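Local atomic coordinates of transcriptional regulator nlh2 (Aquifex aeolicus, PDB entry 4G3V), a protein that probably activates sigma54-dependent transcription under the control of a regulatory GAF domain, the part crystallised here in an inactive state. Residues A[44-49]-A[129-134]; A[55-60]-A[67-72]. One frame throughout, in Å; residues are numbered along the deposited sequence.

Contact 1 (A[44-49]-A[129-134]); sequences HSFIAI and VITIFK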
ATOM      1  N   HIS A  44       5.561  18.910   7.111  1.00 37.21           N
ATOM      2  CA  HIS A  44       6.288  19.354   5.928  1.00 35.36           C
ATOM      3  C   HIS A  44       6.508  18.182   4.982  1.00 32.03           C
ATOM      4  O   HIS A  44       7.000  17.130   5.391  1.00 32.15           O
ATOM      5  CB  HIS A  44       7.649  19.941   6.316  1.00 36.68           C
ATOM      6  CG  HIS A  44       7.582  20.957   7.421  1.00 39.48           C
ATOM      7  ND1 HIS A  44       7.271  22.274   7.197  1.00 42.63           N
ATOM      8  CD2 HIS A  44       7.789  20.836   8.755  1.00 43.34           C
ATOM      9  CE1 HIS A  44       7.292  22.937   8.346  1.00 44.93           C
ATOM     10  NE2 HIS A  44       7.608  22.087   9.305  1.00 45.49           N
ATOM     11  N   SER A  45       6.179  18.361   3.712  1.00 29.62           N
ATOM     12  CA  SER A  45       6.286  17.257   2.768  1.00 29.71           C
ATOM     13  C   SER A  45       6.234  17.754   1.348  1.00 29.61           C
ATOM     14  O   SER A  45       5.760  18.861   1.086  1.00 29.81           O
ATOM     15  CB  SER A  45       5.131  16.262   2.971  1.00 30.21           C
ATOM     16  OG  SER A  45       3.883  16.893   2.737  1.00 29.04           O
ATOM     17  N   PHE A  46       6.711  16.926   0.425  1.00 27.74           N
ATOM     18  CA  PHE A  46       6.561  17.219  -0.982  1.00 27.75           C
ATOM     19  C   PHE A  46       6.570  15.941  -1.797  1.00 27.11           C
ATOM     20  O   PHE A  46       7.035  14.908  -1.337  1.00 26.60           O
ATOM     21  CB  PHE A  46       7.625  18.224  -1.474  1.00 29.90           C
ATOM     22  CG  PHE A  46       9.046  17.700  -1.469  1.00 29.72           C
ATOM     23  CD1 PHE A  46       9.496  16.850  -2.465  1.00 31.05           C
ATOM     24  CD2 PHE A  46       9.933  18.100  -0.485  1.00 32.58           C
ATOM     25  CE1 PHE A  46      10.821  16.374  -2.462  1.00 30.70           C
ATOM     26  CE2 PHE A  46      11.251  17.647  -0.471  1.00 30.76           C
ATOM     27  CZ  PHE A  46      11.698  16.787  -1.460  1.00 30.07           C
ATOM     28  N   ILE A  47       5.987  16.025  -2.987  1.00 27.31           N
ATOM     29  CA  ILE A  47       6.034  14.961  -3.967  1.00 26.40           C
ATOM     30  C   ILE A  47       6.728  15.567  -5.174  1.00 28.75           C
ATOM     31  O   ILE A  47       6.297  16.602  -5.685  1.00 29.87           O
ATOM     32  CB  ILE A  47       4.621  14.455  -4.316  1.00 25.83           C
ATOM     33  CG1 ILE A  47       4.009  13.784  -3.089  1.00 26.02           C
ATOM     34  CG2 ILE A  47       4.662  13.499  -5.487  1.00 26.36           C
ATOM     35  CD1 ILE A  47       2.503  13.524  -3.166  1.00 25.08           C
ATOM     36  N   ALA A  48       7.842  14.957  -5.578  1.00 28.71           N
ATOM     37  CA  ALA A  48       8.608  15.419  -6.729  1.00 30.41           C
ATOM     38  C   ALA A  48       8.465  14.419  -7.868  1.00 31.77           C
ATOM     39  O   ALA A  48       8.416  13.205  -7.647  1.00 29.96           O
ATOM     40  CB  ALA A  48      10.055  15.586  -6.366  1.00 33.07           C
ATOM     41  N   ILE A  49       8.389  14.938  -9.087  1.00 33.37           N
ATOM     42  CA  ILE A  49       8.132  14.105 -10.241  1.00 33.99           C
ATOM     43  C   ILE A  49       9.238  14.250 -11.268  1.00 35.77           C
ATOM     44  O   ILE A  49       9.808  15.331 -11.439  1.00 36.63           O
ATOM     45  CB  ILE A  49       6.790  14.484 -10.873  1.00 37.52           C
ATOM     46  CG1 ILE A  49       5.683  14.251  -9.849  1.00 38.67           C
ATOM     47  CG2 ILE A  49       6.550  13.676 -12.133  1.00 42.29           C
ATOM     48  CD1 ILE A  49       4.323  14.784 -10.258  1.00 43.24           C
ATOM     49  N   VAL A 129       9.509  10.938  -6.222  1.00 23.17           N
ATOM     50  CA  VAL A 129       9.852  10.645  -4.828  1.00 24.78           C
ATOM     51  C   VAL A 129       8.885  11.395  -3.933  1.00 24.82           C
ATOM     52  O   VAL A 129       8.521  12.534  -4.240  1.00 26.46           O
ATOM     53  CB  VAL A 129      11.296  11.109  -4.494  1.00 25.39           C
ATOM     54  CG1 VAL A 129      11.587  10.977  -2.989  1.00 24.89           C
ATOM     55  CG2 VAL A 129      12.321  10.345  -5.356  1.00 27.32           C
ATOM     56  N   ILE A 130       8.434  10.757  -2.853  1.00 22.07           N
ATOM     57  CA  ILE A 130       7.706  11.490  -1.821  1.00 22.16           C
ATOM     58  C   ILE A 130       8.632  11.606  -0.628  1.00 23.52           C
ATOM     59  O   ILE A 130       9.222  10.613  -0.192  1.00 23.49           O
ATOM     60  CB  ILE A 130       6.374  10.828  -1.437  1.00 24.06           C
ATOM     61  CG1 ILE A 130       5.748  11.543  -0.237  1.00 25.16           C
ATOM     62  CG2 ILE A 130       6.544   9.346  -1.148  1.00 22.75           C
ATOM     63  CD1 ILE A 130       4.325  11.073   0.094  1.00 25.15           C
ATOM     64  N   THR A 131       8.776  12.835  -0.132  1.00 25.04           N
ATOM     65  CA  THR A 131       9.673  13.144   0.969  1.00 24.75           C
ATOM     66  C   THR A 131       8.894  13.829   2.083  1.00 27.92           C
ATOM     67  O   THR A 131       8.144  14.788   1.836  1.00 29.21           O
ATOM     68  CB  THR A 131      10.795  14.062   0.502  1.00 26.55           C
ATOM     69  OG1 THR A 131      11.587  13.374  -0.478  1.00 27.37           O
ATOM     70  CG2 THR A 131      11.675  14.514   1.673  1.00 28.02           C
ATOM     71  N   ILE A 132       9.074  13.350   3.303  1.00 25.45           N
ATOM     72  CA  ILE A 132       8.386  13.934   4.447  1.00 26.12           C
ATOM     73  C   ILE A 132       9.363  14.221   5.578  1.00 27.40           C
ATOM     74  O   ILE A 132      10.397  13.572   5.700  1.00 26.68           O
ATOM     75  CB  ILE A 132       7.239  13.025   4.971  1.00 28.94           C
ATOM     76  CG1 ILE A 132       7.770  11.778   5.665  1.00 32.54           C
ATOM     77  CG2 ILE A 132       6.324  12.595   3.834  1.00 29.82           C
ATOM     78  CD1 ILE A 132       7.841  11.886   7.156  1.00 35.16           C
ATOM     79  N   PHE A 133       9.023  15.203   6.401  1.00 29.36           N
ATOM     80  CA  PHE A 133       9.798  15.525   7.582  1.00 30.46           C
ATOM     81  C   PHE A 133       8.874  15.402   8.794  1.00 32.26           C
ATOM     82  O   PHE A 133       7.745  15.911   8.781  1.00 35.96           O
ATOM     83  CB  PHE A 133      10.320  16.952   7.485  1.00 31.42           C
ATOM     84  CG  PHE A 133      11.358  17.150   6.421  1.00 33.54           C
ATOM     85  CD1 PHE A 133      10.987  17.377   5.113  1.00 33.30           C
ATOM     86  CD2 PHE A 133      12.710  17.118   6.739  1.00 34.83           C
ATOM     87  CE1 PHE A 133      11.936  17.563   4.131  1.00 36.44           C
ATOM     88  CE2 PHE A 133      13.661  17.298   5.768  1.00 35.64           C
ATOM     89  CZ  PHE A 133      13.272  17.526   4.453  1.00 36.30           C
ATOM     90  N   LYS A 134       9.329  14.719   9.832  1.00 33.55           N
ATOM     91  CA  LYS A 134       8.502  14.524  11.003  1.00 35.58           C
ATOM     92  C   LYS A 134       9.359  14.208  12.226  1.00 37.56           C
ATOM     93  O   LYS A 134      10.360  13.511  12.117  1.00 36.91           O
ATOM     94  CB  LYS A 134       7.522  13.383  10.748  1.00 36.23           C
ATOM     95  CG  LYS A 134       6.642  13.044  11.946  1.00 39.95           C
ATOM     96  CD  LYS A 134       5.637  11.963  11.575  1.00 42.77           C
ATOM     97  CE  LYS A 134       4.942  11.402  12.798  1.00 44.55           C
ATOM     98  NZ  LYS A 134       4.095  12.429  13.459  1.00 44.02           N
TER
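Phe46 and Thr131 share the closest side-chain contact between strand segments 44-49 and 129-134. Thr131 CB stands over one face of the phenyl ring, 3.8 Å from its centroid and 23° off the normal, which meets the geometry of a CH-pi contact. The ring gets there because Phe46 CG sits between the backbone N and the carbonyl carbon (chi1 67°), a torsion that swings the phenyl across toward the neighbouring strand. Thr131 OG1 turns to Thr78 OG1 for its hydrogen bond, while Phe64 meets the Phe46 ring edge-to-face.

Backbone bonding sets the register. Phe46 and Thr131 are an antiparallel hydrogen-bonded pair, with Phe46 N to Thr131 O at 2.9 Å and Thr131 N to Phe46 O at 3.0 Å. Ala48 and Val129 repeat the pattern, Ala48 N reaching Val129 O at 2.8 Å. The segment axes run at 164°, antiparallel, and these are the two middle strands of the six-stranded antiparallel sheet of the GAF domain.

Apolar packing occupies the sheet face of Ser45, Ile47, Ile130 and Ile132. Ile47 CG1 lies 4.0 Å from Ile130 CG1, their chains crossing at a slant, and Ser45 CB meets Ile132 CG2 at the same separation. Ile47 also touches Leu33 of helix 25-40, and both Ile47 and Ile130 pack on helix 139-162, through Leu156 and Ile152.

Contact 2 (A[55-60]-A[67-72]); sequences LRIASS and KDVAFK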
ATOM      1  N   LEU A  55      14.175  15.560 -11.125  1.00 45.50           N
ATOM      2  CA  LEU A  55      12.967  15.616 -10.309  1.00 44.18           C
ATOM      3  C   LEU A  55      12.587  17.063 -10.047  1.00 46.07           C
ATOM      4  O   LEU A  55      13.436  17.878  -9.690  1.00 49.95           O
ATOM      5  CB  LEU A  55      13.175  14.951  -8.949  1.00 46.67           C
ATOM      6  CG  LEU A  55      13.242  13.435  -8.829  1.00 47.28           C
ATOM      7  CD1 LEU A  55      13.175  13.057  -7.355  1.00 47.23           C
ATOM      8  CD2 LEU A  55      12.140  12.758  -9.606  1.00 49.11           C
ATOM      9  N   ARG A  56      11.310  17.374 -10.207  1.00 43.01           N
ATOM     10  CA  ARG A  56      10.798  18.684  -9.838  1.00 45.30           C
ATOM     11  C   ARG A  56       9.639  18.545  -8.868  1.00 43.48           C
ATOM     12  O   ARG A  56       8.804  17.659  -9.022  1.00 40.82           O
ATOM     13  CB  ARG A  56      10.317  19.431 -11.074  1.00 50.71           C
ATOM     14  CG  ARG A  56      11.434  19.849 -12.011  1.00 60.62           C
ATOM     15  CD  ARG A  56      11.066  21.134 -12.715  1.00 68.36           C
ATOM     16  NE  ARG A  56      10.898  22.231 -11.762  1.00 74.78           N
ATOM     17  CZ  ARG A  56      10.031  23.233 -11.903  1.00 79.46           C
ATOM     18  NH1 ARG A  56       9.228  23.297 -12.962  1.00 80.32           N
ATOM     19  NH2 ARG A  56       9.964  24.179 -10.974  1.00 81.44           N
ATOM     20  N   ILE A  57       9.584  19.419  -7.869  1.00 45.49           N
ATOM     21  CA  ILE A  57       8.475  19.402  -6.932  1.00 44.64           C
ATOM     22  C   ILE A  57       7.173  19.684  -7.678  1.00 45.06           C
ATOM     23  O   ILE A  57       7.052  20.693  -8.391  1.00 46.69           O
ATOM     24  CB  ILE A  57       8.678  20.400  -5.775  1.00 45.69           C
ATOM     25  CG1 ILE A  57       9.795  19.887  -4.860  1.00 49.40           C
ATOM     26  CG2 ILE A  57       7.386  20.573  -4.980  1.00 44.36           C
ATOM     27  CD1 ILE A  57       9.945  20.636  -3.558  1.00 49.53           C
ATOM     28  N   ALA A  58       6.217  18.773  -7.516  1.00 41.69           N
ATOM     29  CA  ALA A  58       4.905  18.870  -8.145  1.00 40.47           C
ATOM     30  C   ALA A  58       3.849  19.318  -7.145  1.00 38.98           C
ATOM     31  O   ALA A  58       2.876  19.983  -7.505  1.00 40.49           O
ATOM     32  CB  ALA A  58       4.515  17.527  -8.728  1.00 41.67           C
ATOM     33  N   SER A  59       4.025  18.931  -5.891  1.00 36.71           N
ATOM     34  CA  SER A  59       3.096  19.307  -4.836  1.00 34.37           C
ATOM     35  C   SER A  59       3.841  19.398  -3.516  1.00 31.97           C
ATOM     36  O   SER A  59       4.855  18.725  -3.315  1.00 31.52           O
ATOM     37  CB  SER A  59       1.983  18.269  -4.734  1.00 38.79           C
ATOM     38  OG  SER A  59       0.938  18.741  -3.916  1.00 38.92           O
ATOM     39  N   SER A  60       3.343  20.223  -2.606  1.00 33.92           N
ATOM     40  CA  SER A  60       4.058  20.451  -1.367  1.00 36.61           C
ATOM     41  C   SER A  60       3.102  20.801  -0.243  1.00 37.34           C
ATOM     42  O   SER A  60       1.944  21.163  -0.482  1.00 38.28           O
ATOM     43  CB  SER A  60       5.075  21.577  -1.554  1.00 42.44           C
ATOM     44  OG  SER A  60       4.432  22.776  -1.942  1.00 46.70           O
ATOM     45  N   LYS A  67       7.647  26.850  -3.242  1.00 61.90           N
ATOM     46  CA  LYS A  67       9.089  26.747  -3.452  1.00 65.34           C
ATOM     47  C   LYS A  67       9.398  25.851  -4.652  1.00 66.08           C
ATOM     48  O   LYS A  67       8.887  24.731  -4.751  1.00 66.70           O
ATOM     49  CB  LYS A  67       9.779  26.232  -2.185  1.00 67.32           C
ATOM     50  CG  LYS A  67       9.649  27.192  -1.004  1.00 70.29           C
ATOM     51  CD  LYS A  67      10.564  26.818   0.148  1.00 72.82           C
ATOM     52  CE  LYS A  67      10.611  27.918   1.205  1.00 74.37           C
ATOM     53  NZ  LYS A  67       9.286  28.194   1.828  1.00 74.11           N
ATOM     54  N   ASP A  68      10.221  26.364  -5.566  1.00 65.96           N
ATOM     55  CA  ASP A  68      10.591  25.648  -6.781  1.00 70.70           C
ATOM     56  C   ASP A  68      11.953  24.996  -6.597  1.00 70.53           C
ATOM     57  O   ASP A  68      12.962  25.685  -6.437  1.00 72.04           O
ATOM     58  CB  ASP A  68      10.631  26.605  -7.975  1.00 77.02           C
ATOM     59  CG  ASP A  68       9.250  27.095  -8.377  1.00 83.53           C
ATOM     60  OD1 ASP A  68       8.301  26.278  -8.365  1.00 85.86           O
ATOM     61  OD2 ASP A  68       9.112  28.298  -8.699  1.00 86.28           O
ATOM     62  N   VAL A  69      11.981  23.669  -6.621  1.00 68.01           N
ATOM     63  CA  VAL A  69      13.202  22.936  -6.307  1.00 64.43           C
ATOM     64  C   VAL A  69      13.393  21.751  -7.237  1.00 60.52           C
ATOM     65  O   VAL A  69      12.457  20.983  -7.461  1.00 58.88           O
ATOM     66  CB  VAL A  69      13.159  22.394  -4.877  1.00 65.21           C
ATOM     67  CG1 VAL A  69      14.516  21.859  -4.481  1.00 66.45           C
ATOM     68  CG2 VAL A  69      12.704  23.475  -3.918  1.00 65.67           C
ATOM     69  N   ALA A  70      14.608  21.592  -7.757  1.00 57.76           N
ATOM     70  CA  ALA A  70      14.918  20.480  -8.642  1.00 57.34           C
ATOM     71  C   ALA A  70      16.035  19.614  -8.056  1.00 56.84           C
ATOM     72  O   ALA A  70      16.969  20.129  -7.450  1.00 59.92           O
ATOM     73  CB  ALA A  70      15.312  20.998 -10.014  1.00 58.56           C
ATOM     74  N   PHE A  71      15.920  18.299  -8.234  1.00 52.17           N
ATOM     75  CA  PHE A  71      16.930  17.348  -7.764  1.00 49.03           C
ATOM     76  C   PHE A  71      17.471  16.521  -8.915  1.00 50.19           C
ATOM     77  O   PHE A  71      16.712  16.022  -9.743  1.00 50.83           O
ATOM     78  CB  PHE A  71      16.323  16.369  -6.758  1.00 50.16           C
ATOM     79  CG  PHE A  71      15.830  17.006  -5.489  1.00 52.86           C
ATOM     80  CD1 PHE A  71      14.530  17.458  -5.389  1.00 51.86           C
ATOM     81  CD2 PHE A  71      16.659  17.118  -4.384  1.00 55.06           C
ATOM     82  CE1 PHE A  71      14.066  18.025  -4.216  1.00 51.73           C
ATOM     83  CE2 PHE A  71      16.194  17.685  -3.204  1.00 55.72           C
ATOM     84  CZ  PHE A  71      14.900  18.137  -3.125  1.00 53.21           C
ATOM     85  N   LYS A  72      18.784  16.341  -8.947  1.00 50.56           N
ATOM     86  CA  LYS A  72      19.412  15.475  -9.932  1.00 50.43           C
ATOM     87  C   LYS A  72      19.694  14.127  -9.290  1.00 45.83           C
ATOM     88  O   LYS A  72      19.794  14.035  -8.068  1.00 41.34           O
ATOM     89  CB  LYS A  72      20.728  16.092 -10.398  1.00 55.63           C
ATOM     90  CG  LYS A  72      20.575  17.513 -10.903  1.00 60.72           C
ATOM     91  CD  LYS A  72      19.751  17.562 -12.173  1.00 65.92           C
ATOM     92  CE  LYS A  72      20.569  17.122 -13.379  1.00 70.81           C
ATOM     93  NZ  LYS A  72      19.768  17.166 -14.630  1.00 72.51           N
TER
HETATM   94  O   HOH W   1      10.159  22.441  -8.570  1.00 58.60           O
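Leu55 and Phe71 form the tightly joined end of this contact. They are an antiparallel hydrogen-bonded pair: Leu55 N to Phe71 O and Phe71 N to Leu55 O both measure 2.9 Å. Their CB atoms approach to 4.1 Å on the face that meets helix 76-84, where both side chains touch Thr78.

Ile57 and Val69 continue the packing with their side chains side by side. With Ile57 CG1 anti to the carbonyl carbon (chi1 -71°) and the chain extended beyond it, CD1 comes within 3.9 Å of Val69 CB. The backbone is already opening here: Ile57 N reaches Val69 O at 3.3 Å, and a water takes a hydrogen bond from Val69 N and a weak one from Ile57 N, filling in where direct pairing ends.

The other side is looser and more exposed. The Arg56 side chain folds back in its middle and brings NH2 to 3.7 Å from Asp68 OD1, a long salt bridge with the guanidinium and carboxylate planes 62° apart. That distance and turn argue against a close paired-ion geometry.

On its other edge strand 54-61 carries a classic beta bulge, Ala58 and Ser59 pairing together with the single residue Ile47 of strand 44-51. Strands 54-61 and 70-72 make a beta hairpin at one margin of the antiparallel GAF sheet.

Overall arrangement
Both contacts belong to one antiparallel sheet, but at different depths. Contact 1 joins its two middle strands; its centre lies about 3 Å from the centre of the chain, and nine of its ten touching residues are buried. Contact 2, its centre about 12 Å from the chain centre, pairs strand 54-61 with strand 70-72, outermost in this chain, and is only partly buried. Their chemistry follows: continuous backbone pairing with aromatic and aliphatic packing inside, against shorter pairing, a water and a long salt bridge outside. Strands 44-51 and 54-61 connect them, with Ile49 N to Arg56 O and Ala58 N to Ile47 O, both 2.8 Å, as probable hydrogen bonds.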